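PDB 5GZS: GGDEF family protein from Vibrio cholerae, which binds arginine through its periplasmic portion and probably relays that signal to a diguanylate cyclase domain that makes the second messenger cyclic di-GMP. Local coordinates for residues E77-L81 and I199-Q203; L92-P98 and R133-D139; V15-L20 and L194-I199; A256-L262 and L429-A433. One frame throughout, in Å; residues are numbered along the deposited sequence.

The arginine-binding region illustrates how a ligand site can be tied to a long helix. Interactions 1 and 3 share Ile-199 and work the same helix, 189-218, with centres about 10 Å apart; one brings it the strand next to Glu-77, which holds the bound arginine, the other helix 15-28. Interaction 2 lies about 18 Å from interaction 1, centre to centre, and meets it directly: Tyr-80 N lies 2.9 Å from Asp-139 O, a probable hydrogen bond, and Leu-81 packs on Leu-92. Interaction 4 belongs to the second region of the chain. Its nearest atoms are about 9 Å from interaction 1, although residues farther along the same helix 189-218 touch it.

Interaction 1: residues E77-L81 and I199-Q203; sequences EYTYL and IQKYQ. With ARG (arginine), chain B.
Three residues of helix 189-218 meet the Tyr-78 ring. Over one face sits Gln-203, whose CG makes a CH-pi contact 4.0 Å from the Tyr-78 ring centroid; Ile-199 CG2 approaches Tyr-78 CE1 obliquely at 3.7 Å; and at the edge Tyr-78 OH gives a hydrogen bond to Gln-200 OE1, 2.7 Å away. That bond arrives well above the Gln-200 amide plane rather than on a lone pair. The Tyr-80 ring is met at its edge, in plane, by Gln-203 OE1, which accepts from Tyr-80 OH at 2.5 Å. Gln-203 thus serves both tyrosines, its amide turned only 17° from the Tyr-78 ring and 18° from that of Tyr-80. With CG between the backbone N and the carbonyl carbon (chi1 59°), its chain bends back and Gln-203 NE2 bonds to Gln-200 O at 3.1 Å, on a lone pair. Arg-207 is a second donor to Gln-203 OE1, and both ends of the amide are therefore held. Glu-77 turns the other way: Glu-77 OE1 accepts from the amino N of the bound arginine at 2.7 Å and OE2 from its NH1 at 2.8 Å. Glu-11 and Arg-64 also grip this ligand, a pocket consistent with the family 3 solute-binding proteins.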
# COMPACT_ATOMS: atom_id res chain seq x y z
N GLU A 77 21.55 -1.17 -12.92
CA GLU A 77 22.51 -0.39 -12.17
C GLU A 77 22.13 -0.43 -10.69
O GLU A 77 21.07 0.05 -10.30
CB GLU A 77 22.55 1.04 -12.71
CG GLU A 77 23.52 1.98 -12.05
CD GLU A 77 23.30 3.41 -12.53
OE1 GLU A 77 22.11 3.82 -12.59
OE2 GLU A 77 24.29 4.12 -12.86
N TYR A 78 22.99 -1.03 -9.87
CA TYR A 78 22.70 -1.09 -8.44
C TYR A 78 22.71 0.34 -7.87
O TYR A 78 23.64 1.12 -8.11
CB TYR A 78 23.71 -1.98 -7.72
CG TYR A 78 23.45 -3.46 -7.85
CD1 TYR A 78 23.85 -4.16 -8.98
CD2 TYR A 78 22.83 -4.17 -6.83
CE1 TYR A 78 23.61 -5.52 -9.09
CE2 TYR A 78 22.60 -5.51 -6.93
CZ TYR A 78 22.98 -6.18 -8.05
OH TYR A 78 22.74 -7.55 -8.14
N THR A 79 21.65 0.66 -7.13
CA THR A 79 21.41 2.02 -6.68
C THR A 79 21.07 2.04 -5.20
O THR A 79 20.20 1.30 -4.74
CB THR A 79 20.29 2.69 -7.49
OG1 THR A 79 20.71 2.83 -8.86
CG2 THR A 79 19.94 4.08 -6.92
N TYR A 80 21.78 2.89 -4.45
CA TYR A 80 21.72 2.83 -2.99
C TYR A 80 21.39 4.17 -2.35
O TYR A 80 21.76 5.25 -2.87
CB TYR A 80 23.06 2.30 -2.41
CG TYR A 80 23.54 0.97 -2.97
CD1 TYR A 80 24.31 0.92 -4.15
CD2 TYR A 80 23.27 -0.23 -2.32
CE1 TYR A 80 24.75 -0.26 -4.67
CE2 TYR A 80 23.72 -1.44 -2.83
CZ TYR A 80 24.46 -1.44 -4.02
OH TYR A 80 24.91 -2.61 -4.56
N LEU A 81 20.68 4.09 -1.22
CA LEU A 81 20.63 5.18 -0.26
C LEU A 81 21.81 5.02 0.69
O LEU A 81 21.88 4.03 1.44
CB LEU A 81 19.31 5.18 0.54
CG LEU A 81 19.24 6.20 1.69
CD1 LEU A 81 19.32 7.66 1.18
CD2 LEU A 81 17.98 5.97 2.48
N ILE A 199 28.46 -8.97 -10.58
CA ILE A 199 28.18 -7.70 -9.94
C ILE A 199 27.43 -7.89 -8.62
O ILE A 199 27.73 -7.22 -7.62
CB ILE A 199 27.36 -6.77 -10.83
CG1 ILE A 199 28.07 -6.55 -12.15
CG2 ILE A 199 27.13 -5.44 -10.13
CD1 ILE A 199 29.55 -6.22 -11.99
N GLN A 200 26.45 -8.79 -8.63
CA GLN A 200 25.71 -9.10 -7.39
C GLN A 200 26.66 -9.60 -6.31
O GLN A 200 26.65 -9.13 -5.18
CB GLN A 200 24.63 -10.12 -7.67
CG GLN A 200 24.04 -10.75 -6.46
CD GLN A 200 22.70 -10.17 -6.12
OE1 GLN A 200 22.57 -8.98 -5.84
NE2 GLN A 200 21.67 -11.01 -6.19
N LYS A 201 27.52 -10.54 -6.70
CA LYS A 201 28.52 -11.11 -5.84
C LYS A 201 29.44 -10.01 -5.34
O LYS A 201 29.84 -9.99 -4.17
CB LYS A 201 29.32 -12.20 -6.60
CG LYS A 201 30.50 -12.83 -5.86
CD LYS A 201 30.09 -13.32 -4.46
CE LYS A 201 31.11 -14.26 -3.83
NZ LYS A 201 31.42 -13.97 -2.39
N TYR A 202 29.76 -9.08 -6.24
CA TYR A 202 30.74 -8.07 -5.93
C TYR A 202 30.20 -7.16 -4.87
O TYR A 202 30.86 -6.94 -3.88
CB TYR A 202 31.12 -7.28 -7.17
CG TYR A 202 32.12 -6.17 -6.93
CD1 TYR A 202 31.69 -4.91 -6.52
CD2 TYR A 202 33.48 -6.37 -7.14
CE1 TYR A 202 32.60 -3.88 -6.30
CE2 TYR A 202 34.39 -5.34 -6.92
CZ TYR A 202 33.94 -4.11 -6.51
OH TYR A 202 34.84 -3.09 -6.32
N GLN A 203 28.97 -6.64 -5.04
CA GLN A 203 28.46 -5.67 -4.07
C GLN A 203 27.95 -6.33 -2.78
O GLN A 203 28.05 -5.75 -1.71
CB GLN A 203 27.39 -4.77 -4.70
CG GLN A 203 26.12 -5.42 -5.28
CD GLN A 203 25.07 -5.73 -4.22
OE1 GLN A 203 24.61 -4.86 -3.48
NE2 GLN A 203 24.71 -7.00 -4.13
N ARG B . 22.13 5.73 -14.56
CA ARG B . 21.78 7.01 -13.96
C ARG B . 21.92 8.14 -14.98
O ARG B . 21.29 9.19 -14.86
CB ARG B . 22.65 7.28 -12.75
CG ARG B . 24.12 7.43 -13.06
CD ARG B . 24.89 7.36 -11.76
NE ARG B . 26.31 7.59 -11.95
CZ ARG B . 27.14 6.71 -12.48
NH1 ARG B . 26.70 5.52 -12.89
NH2 ARG B . 28.42 7.02 -12.61
OXT ARG B . 22.67 8.03 -15.94

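Interaction 2: residues L92-P98 and R133-D139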
# COMPACT_ATOMS: atom_id res chain seq x y z
N LEU A 92 13.66 10.78 5.35
CA LEU A 92 14.59 11.88 5.13
C LEU A 92 13.86 13.14 4.72
O LEU A 92 12.81 13.08 4.09
CB LEU A 92 15.62 11.51 4.06
CG LEU A 92 16.00 10.03 3.98
CD1 LEU A 92 16.90 9.79 2.79
CD2 LEU A 92 16.65 9.54 5.29
N ARG A 93 14.42 14.29 5.09
CA ARG A 93 13.88 15.57 4.65
C ARG A 93 14.89 16.24 3.72
O ARG A 93 14.52 17.05 2.87
CB ARG A 93 13.54 16.44 5.86
CG ARG A 93 12.78 15.70 6.95
CD ARG A 93 13.24 16.19 8.31
NE ARG A 93 14.68 15.98 8.47
CZ ARG A 93 15.53 16.92 8.88
NH1 ARG A 93 15.08 18.14 9.16
NH2 ARG A 93 16.83 16.64 8.99
N LEU A 94 16.16 15.85 3.87
CA LEU A 94 17.23 16.23 2.95
C LEU A 94 17.85 15.00 2.33
O LEU A 94 18.09 14.03 3.04
CB LEU A 94 18.33 17.02 3.65
CG LEU A 94 18.01 18.46 4.00
CD1 LEU A 94 18.34 18.70 5.46
CD2 LEU A 94 18.78 19.37 3.10
N VAL A 95 18.10 15.05 1.03
CA VAL A 95 18.82 13.99 0.32
C VAL A 95 19.82 14.61 -0.66
O VAL A 95 19.49 15.55 -1.38
CB VAL A 95 17.88 13.06 -0.48
CG1 VAL A 95 18.68 12.05 -1.27
CG2 VAL A 95 16.98 12.30 0.43
N GLY A 96 21.03 14.06 -0.67
CA GLY A 96 22.05 14.48 -1.62
C GLY A 96 21.80 13.79 -2.95
O GLY A 96 21.42 12.62 -3.00
N ILE A 97 22.00 14.53 -4.03
CA ILE A 97 21.70 14.01 -5.36
C ILE A 97 22.83 14.33 -6.31
O ILE A 97 23.20 15.50 -6.48
CB ILE A 97 20.38 14.58 -5.93
CG1 ILE A 97 19.19 14.28 -5.01
CG2 ILE A 97 20.13 14.05 -7.34
CD1 ILE A 97 18.71 12.83 -5.06
N PRO A 98 23.38 13.29 -6.96
CA PRO A 98 24.43 13.47 -7.97
C PRO A 98 23.88 14.31 -9.10
O PRO A 98 22.76 14.09 -9.55
CB PRO A 98 24.75 12.05 -8.44
CG PRO A 98 24.04 11.14 -7.51
CD PRO A 98 22.90 11.90 -6.92
N ARG A 133 24.50 18.66 6.56
CA ARG A 133 23.05 18.85 6.65
C ARG A 133 22.30 17.72 5.95
O ARG A 133 21.17 17.40 6.31
CB ARG A 133 22.65 20.20 6.06
CG ARG A 133 21.15 20.45 6.05
CD ARG A 133 20.61 20.61 7.46
NE ARG A 133 21.59 21.21 8.36
CZ ARG A 133 21.98 20.68 9.51
NH1 ARG A 133 21.47 19.52 9.91
NH2 ARG A 133 22.88 21.30 10.27
N VAL A 134 22.94 17.13 4.95
CA VAL A 134 22.34 16.03 4.20
C VAL A 134 22.07 14.83 5.09
O VAL A 134 22.92 14.43 5.89
CB VAL A 134 23.23 15.60 3.02
CG1 VAL A 134 22.48 14.65 2.10
CG2 VAL A 134 23.74 16.81 2.26
N ASP A 135 20.88 14.25 4.96
CA ASP A 135 20.50 13.11 5.74
C ASP A 135 20.96 11.84 5.11
O ASP A 135 21.20 10.85 5.77
CB ASP A 135 19.00 13.07 5.86
CG ASP A 135 18.48 14.06 6.81
OD1 ASP A 135 19.01 14.13 7.91
OD2 ASP A 135 17.54 14.76 6.46
N GLY A 136 21.05 11.89 3.80
CA GLY A 136 21.39 10.73 3.00
C GLY A 136 21.59 11.03 1.52
O GLY A 136 20.99 11.94 0.95
N VAL A 137 22.44 10.24 0.89
CA VAL A 137 22.75 10.43 -0.51
C VAL A 137 22.25 9.25 -1.34
O VAL A 137 22.40 8.08 -0.94
CB VAL A 137 24.26 10.61 -0.70
CG1 VAL A 137 24.75 9.96 -2.01
CG2 VAL A 137 24.65 12.08 -0.58
N VAL A 138 21.63 9.55 -2.48
CA VAL A 138 21.24 8.50 -3.39
C VAL A 138 22.25 8.43 -4.54
O VAL A 138 22.39 9.38 -5.30
CB VAL A 138 19.81 8.71 -3.93
CG1 VAL A 138 19.54 7.83 -5.13
CG2 VAL A 138 18.79 8.42 -2.83
N ASP A 139 22.95 7.31 -4.67
CA ASP A 139 23.92 7.17 -5.75
C ASP A 139 24.20 5.71 -6.14
O ASP A 139 23.77 4.76 -5.46
CB ASP A 139 25.23 7.86 -5.38
CG ASP A 139 25.99 8.39 -6.59
OD1 ASP A 139 25.58 8.12 -7.75
OD2 ASP A 139 27.02 9.06 -6.38
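Asp-135 OD2 is gripped by three groups of one short run of chain. Leu-94 N donates to Asp-135 OD2 at 3.1 Å, on the anti lone pair. Arg-93 N adds a weak bond, and Arg-93 NH2 forms a salt bridge with Asp-135 OD2 at 3.2 Å, though its hydrogen bonds to both carboxylate oxygens are weak. The other oxygen, OD1, lies at the guanidinium edge and in its plane, although the two flat groups as a whole are turned 52° apart. Leu-94 O receives only a weak bond from Asp-135 N in return. Farther along, the backbones join in a single parallel bridge: Gly-96 N reaches Gly-136 O at 2.7 Å, and Gly-96 O accepts from Val-138 N at 3.1 Å. Val-134 CG1 and Val-137 CG2 pack against Gly-96. Apolar contacts fill in beside the bridge. Leu-94 CD1 rests on the aliphatic part of Arg-133, and Val-95 CG1 meets Val-138 CG2 at 4.0 Å. Pro-98 CG lies against the carboxylate of Asp-139, whose OD2 is bonded to Tyr-119. One sound and one weak backbone N-H bond, with a loose salt bridge, would probably favour the charged form of Asp-135, next to a strand pairing that is itself short.

Interaction 3: residues V15-L20 and L194-I199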
# COMPACT_ATOMS: atom_id res chain seq x y z
N VAL A 15 32.76 -0.76 -11.24
CA VAL A 15 33.03 -2.13 -11.40
C VAL A 15 32.30 -2.69 -12.60
O VAL A 15 32.79 -3.57 -13.24
CB VAL A 15 32.74 -2.88 -10.11
CG1 VAL A 15 31.45 -2.42 -9.52
CG2 VAL A 15 32.72 -4.37 -10.31
N VAL A 16 31.15 -2.14 -12.93
CA VAL A 16 30.43 -2.67 -14.08
C VAL A 16 31.06 -2.22 -15.39
O VAL A 16 30.99 -2.93 -16.40
CB VAL A 16 28.93 -2.28 -14.04
CG1 VAL A 16 28.20 -2.72 -15.29
CG2 VAL A 16 28.25 -2.88 -12.81
N THR A 17 31.72 -1.07 -15.38
CA THR A 17 32.36 -0.58 -16.60
C THR A 17 33.61 -1.39 -16.90
O THR A 17 33.89 -1.74 -18.04
CB THR A 17 32.71 0.93 -16.50
OG1 THR A 17 31.52 1.69 -16.29
CG2 THR A 17 33.39 1.42 -17.77
N ARG A 18 34.34 -1.70 -15.83
CA ARG A 18 35.48 -2.60 -15.89
C ARG A 18 35.09 -4.00 -16.35
O ARG A 18 35.68 -4.52 -17.31
CB ARG A 18 36.16 -2.66 -14.54
CG ARG A 18 37.10 -1.54 -14.33
CD ARG A 18 37.04 -1.05 -12.93
NE ARG A 18 37.01 -2.10 -11.92
CZ ARG A 18 36.56 -1.87 -10.69
NH1 ARG A 18 36.10 -0.65 -10.40
NH2 ARG A 18 36.53 -2.83 -9.78
N VAL A 19 34.09 -4.60 -15.69
CA VAL A 19 33.71 -5.98 -16.02
C VAL A 19 33.20 -6.06 -17.45
O VAL A 19 33.60 -6.92 -18.21
CB VAL A 19 32.64 -6.54 -15.05
CG1 VAL A 19 32.02 -7.79 -15.61
CG2 VAL A 19 33.24 -6.77 -13.66
N LEU A 20 32.34 -5.13 -17.82
CA LEU A 20 31.76 -5.14 -19.14
C LEU A 20 32.82 -4.88 -20.22
O LEU A 20 32.90 -5.62 -21.21
CB LEU A 20 30.63 -4.13 -19.21
CG LEU A 20 29.81 -3.96 -20.50
CD1 LEU A 20 29.20 -5.29 -20.98
CD2 LEU A 20 28.72 -2.84 -20.37
N LEU A 194 26.99 -13.23 -16.82
CA LEU A 194 28.18 -12.76 -16.15
C LEU A 194 27.93 -11.45 -15.38
O LEU A 194 28.50 -11.23 -14.30
CB LEU A 194 29.29 -12.59 -17.16
CG LEU A 194 30.55 -11.89 -16.66
CD1 LEU A 194 31.17 -12.66 -15.51
CD2 LEU A 194 31.53 -11.73 -17.82
N LEU A 195 27.09 -10.59 -15.95
CA LEU A 195 26.81 -9.29 -15.34
C LEU A 195 25.88 -9.43 -14.15
O LEU A 195 26.00 -8.71 -13.16
CB LEU A 195 26.22 -8.32 -16.37
CG LEU A 195 27.19 -7.81 -17.43
CD1 LEU A 195 26.47 -7.00 -18.51
CD2 LEU A 195 28.24 -6.97 -16.74
N ARG A 196 24.95 -10.37 -14.26
CA ARG A 196 24.03 -10.64 -13.18
C ARG A 196 24.78 -11.10 -11.97
O ARG A 196 24.64 -10.56 -10.88
CB ARG A 196 23.01 -11.73 -13.55
CG ARG A 196 21.96 -11.37 -14.53
CD ARG A 196 20.87 -12.43 -14.44
NE ARG A 196 21.40 -13.77 -14.64
CZ ARG A 196 21.40 -14.41 -15.81
NH1 ARG A 196 20.90 -13.80 -16.89
NH2 ARG A 196 21.90 -15.64 -15.91
N GLU A 197 25.58 -12.14 -12.15
CA GLU A 197 26.12 -12.79 -10.99
C GLU A 197 27.35 -12.09 -10.47
O GLU A 197 27.50 -11.95 -9.25
CB GLU A 197 26.44 -14.24 -11.30
CG GLU A 197 25.33 -14.99 -11.94
CD GLU A 197 25.77 -16.34 -12.38
OE1 GLU A 197 26.91 -16.71 -12.04
OE2 GLU A 197 24.99 -17.02 -13.07
N SER A 198 28.24 -11.62 -11.34
CA SER A 198 29.51 -11.15 -10.77
C SER A 198 29.31 -9.84 -10.04
O SER A 198 29.87 -9.64 -8.99
CB SER A 198 30.63 -11.05 -11.83
OG SER A 198 30.44 -9.99 -12.75
N ILE A 199 28.46 -8.97 -10.58
CA ILE A 199 28.18 -7.70 -9.94
C ILE A 199 27.43 -7.89 -8.62
O ILE A 199 27.73 -7.22 -7.62
CB ILE A 199 27.36 -6.77 -10.83
CG1 ILE A 199 28.07 -6.55 -12.15
CG2 ILE A 199 27.13 -5.44 -10.13
CD1 ILE A 199 29.55 -6.22 -11.99
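Helices 15-28 and 189-218 meet at a steep angle, nearer antiparallel than parallel: the axes of residues 15-20 and 194-199 approach to 10.9 Å, with 132° between their directions. Side chains span that gap; the contacts are apolar apart from the Ser-198 hydroxyl against Val-19, and no hydrogen bond crosses. Ile-199 turns its CG1 branch toward helix 15-28, with CG1 anti to the carbonyl carbon (chi1 -57°), and Ile-199 CD1 comes within 3.7 Å of Val-16 CG2, the two side chains crossing at about a right angle. Ile-199 CD1 also meets Val-15 CG2 at 4.0 Å and Val-19 CG2 at 4.1 Å, one methyl touching three valines. Val-19 is the counterpart on the other helix. Its CG2 slides past Ile-199, while Val-19 CG1 lies 4.0 Å from Leu-195 CD2 and faces Ser-198 OG. The two leucine branches are shared out: Leu-195 CD2 takes Val-19, and Leu-195 CD1 takes Leu-20 CD1 at 4.1 Å. Beside this apolar surface Ser-198 OG turns back on its own helix and bonds to Leu-194 O at 2.8 Å; that carbonyl also accepts from Ser-198 N, the two donors arriving from opposite faces of its plane. Val-16 touches Asn-57 of the arginine pocket as well. The arrangement is a helix-helix interface of the solute-binding fold, where helix 15-28, between strands 6-10 and 32-36, packs on the long helix 189-218, which runs on toward the second region.

Interaction 4: residues A256-L262 and L429-A433; sequences ACEMLLL and LFSRA
Aromatic contacts centre on Phe-430, which helix 421-435 pushes into the end of helix 248-259. Leu-260 CD1 lies almost squarely over one face, 3.9 Å from the Phe-430 ring centroid and 8° off the normal, a CH-pi contact. At the edge, in the ring plane, comes Cys-257 SG, 3.6 Å from Phe-430 CZ; this sulfur-aromatic contact is made by a sulfur already tied in a disulfide to Cys-264. Leu-262 CD1 and Ala-256 CB approach the ring obliquely, and Phe-417 meets it from elsewhere in the domain. Purely aliphatic contacts gather round Ala-433. Ala-433 CB is 3.7 Å from Ala-256 CB, 3.8 Å from the CB of Met-259, a selenomethionine, and 3.9 Å from Leu-260 CG. The two alanines let the backbones draw close, Ala-256 CA and Ala-433 CA being 5.0 Å apart. Leu-260 uses its second methyl as well: with CG anti to the carbonyl carbon (chi1 -56°), the branches divide, CD1 to the ring and CD2 toward Leu-429 CB. No hydrogen bond crosses the contact. The helix end has its own backbone bonds: Leu-261 takes a positive phi of 56° and the chain closes a Schellman motif, with Leu-261 N bonded to Glu-258 O and Leu-262 N weakly to Cys-257 O. This reversal carries Leu-262 back toward the ring. Leu-211 of helix 189-218 also touches Leu-260 and Met-259. The whole is a Schellman-capped helix packed on a second helix beside a mixed sheet, whose edge strand 264-266 the disulfide joins to helix 248-259, in the second solute-binding-like region of the chain.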
# COMPACT_ATOMS: atom_id res chain seq x y z
N ALA A 256 20.20 -14.98 8.17
CA ALA A 256 20.73 -13.82 8.86
C ALA A 256 21.89 -14.26 9.74
O ALA A 256 22.89 -13.54 9.84
CB ALA A 256 19.68 -13.16 9.69
N CYS A 257 21.77 -15.44 10.35
CA CYS A 257 22.88 -15.89 11.22
C CYS A 257 24.13 -16.15 10.36
O CYS A 257 25.26 -16.05 10.84
CB CYS A 257 22.51 -17.15 12.03
SG CYS A 257 21.27 -16.89 13.31
N GLU A 258 23.90 -16.46 9.09
CA GLU A 258 24.98 -16.76 8.17
C GLU A 258 25.58 -15.44 7.70
O GLU A 258 26.79 -15.27 7.65
CB GLU A 258 24.47 -17.61 7.01
CG GLU A 258 24.76 -19.10 7.22
CD GLU A 258 23.63 -20.00 6.75
OE1 GLU A 258 23.54 -21.14 7.26
OE2 GLU A 258 22.83 -19.56 5.90
N MSE A 259 24.69 -14.50 7.37
CA MSE A 259 25.06 -13.14 7.05
C MSE A 259 26.06 -12.56 8.07
O MSE A 259 26.94 -11.78 7.72
CB MSE A 259 23.80 -12.26 6.99
CG MSE A 259 23.92 -11.05 6.06
SE MSE A 259 23.89 -11.75 4.22
CE MSE A 259 22.07 -11.29 3.73
N LEU A 260 25.94 -12.93 9.34
CA LEU A 260 26.73 -12.28 10.38
C LEU A 260 27.87 -13.15 10.88
O LEU A 260 28.62 -12.75 11.77
CB LEU A 260 25.84 -11.89 11.56
CG LEU A 260 24.63 -11.01 11.30
CD1 LEU A 260 23.56 -11.34 12.34
CD2 LEU A 260 25.02 -9.54 11.38
N LEU A 261 27.99 -14.34 10.30
CA LEU A 261 28.99 -15.33 10.68
C LEU A 261 28.91 -15.67 12.14
O LEU A 261 29.93 -15.96 12.77
CB LEU A 261 30.39 -14.86 10.34
CG LEU A 261 30.76 -14.83 8.86
CD1 LEU A 261 32.26 -14.75 8.78
CD2 LEU A 261 30.23 -16.06 8.13
N LEU A 262 27.69 -15.65 12.68
CA LEU A 262 27.42 -16.24 13.97
C LEU A 262 26.88 -17.65 13.80
O LEU A 262 26.23 -17.96 12.80
CB LEU A 262 26.41 -15.41 14.75
CG LEU A 262 26.56 -13.90 14.78
CD1 LEU A 262 25.26 -13.36 15.23
CD2 LEU A 262 27.69 -13.49 15.72
N LEU A 429 21.99 -5.67 14.95
CA LEU A 429 22.77 -6.40 13.96
C LEU A 429 21.85 -7.26 13.10
O LEU A 429 21.98 -7.28 11.87
CB LEU A 429 23.84 -7.25 14.63
CG LEU A 429 24.91 -6.38 15.29
CD1 LEU A 429 25.79 -7.19 16.24
CD2 LEU A 429 25.73 -5.69 14.18
N PHE A 430 20.92 -7.97 13.74
CA PHE A 430 20.02 -8.82 12.98
C PHE A 430 19.13 -7.97 12.06
O PHE A 430 18.81 -8.39 10.95
CB PHE A 430 19.18 -9.72 13.91
CG PHE A 430 19.82 -11.08 14.18
CD1 PHE A 430 20.78 -11.24 15.18
CD2 PHE A 430 19.49 -12.18 13.43
CE1 PHE A 430 21.37 -12.48 15.42
CE2 PHE A 430 20.08 -13.43 13.66
CZ PHE A 430 21.02 -13.58 14.66
N SER A 431 18.78 -6.76 12.47
CA SER A 431 18.03 -5.88 11.57
C SER A 431 18.77 -5.67 10.23
O SER A 431 18.19 -5.84 9.15
CB SER A 431 17.75 -4.55 12.24
OG SER A 431 16.87 -4.73 13.33
N ARG A 432 20.06 -5.34 10.30
CA ARG A 432 20.85 -5.19 9.08
C ARG A 432 20.91 -6.47 8.28
O ARG A 432 20.72 -6.45 7.07
CB ARG A 432 22.26 -4.71 9.40
CG ARG A 432 22.29 -3.34 10.05
CD ARG A 432 23.70 -2.97 10.45
NE ARG A 432 24.62 -2.93 9.31
CZ ARG A 432 25.89 -2.56 9.42
NH1 ARG A 432 26.36 -2.21 10.61
NH2 ARG A 432 26.68 -2.54 8.36
N ALA A 433 21.18 -7.60 8.93
CA ALA A 433 21.29 -8.85 8.17
C ALA A 433 20.00 -9.13 7.40
O ALA A 433 20.03 -9.55 6.24
CB ALA A 433 21.62 -10.02 9.09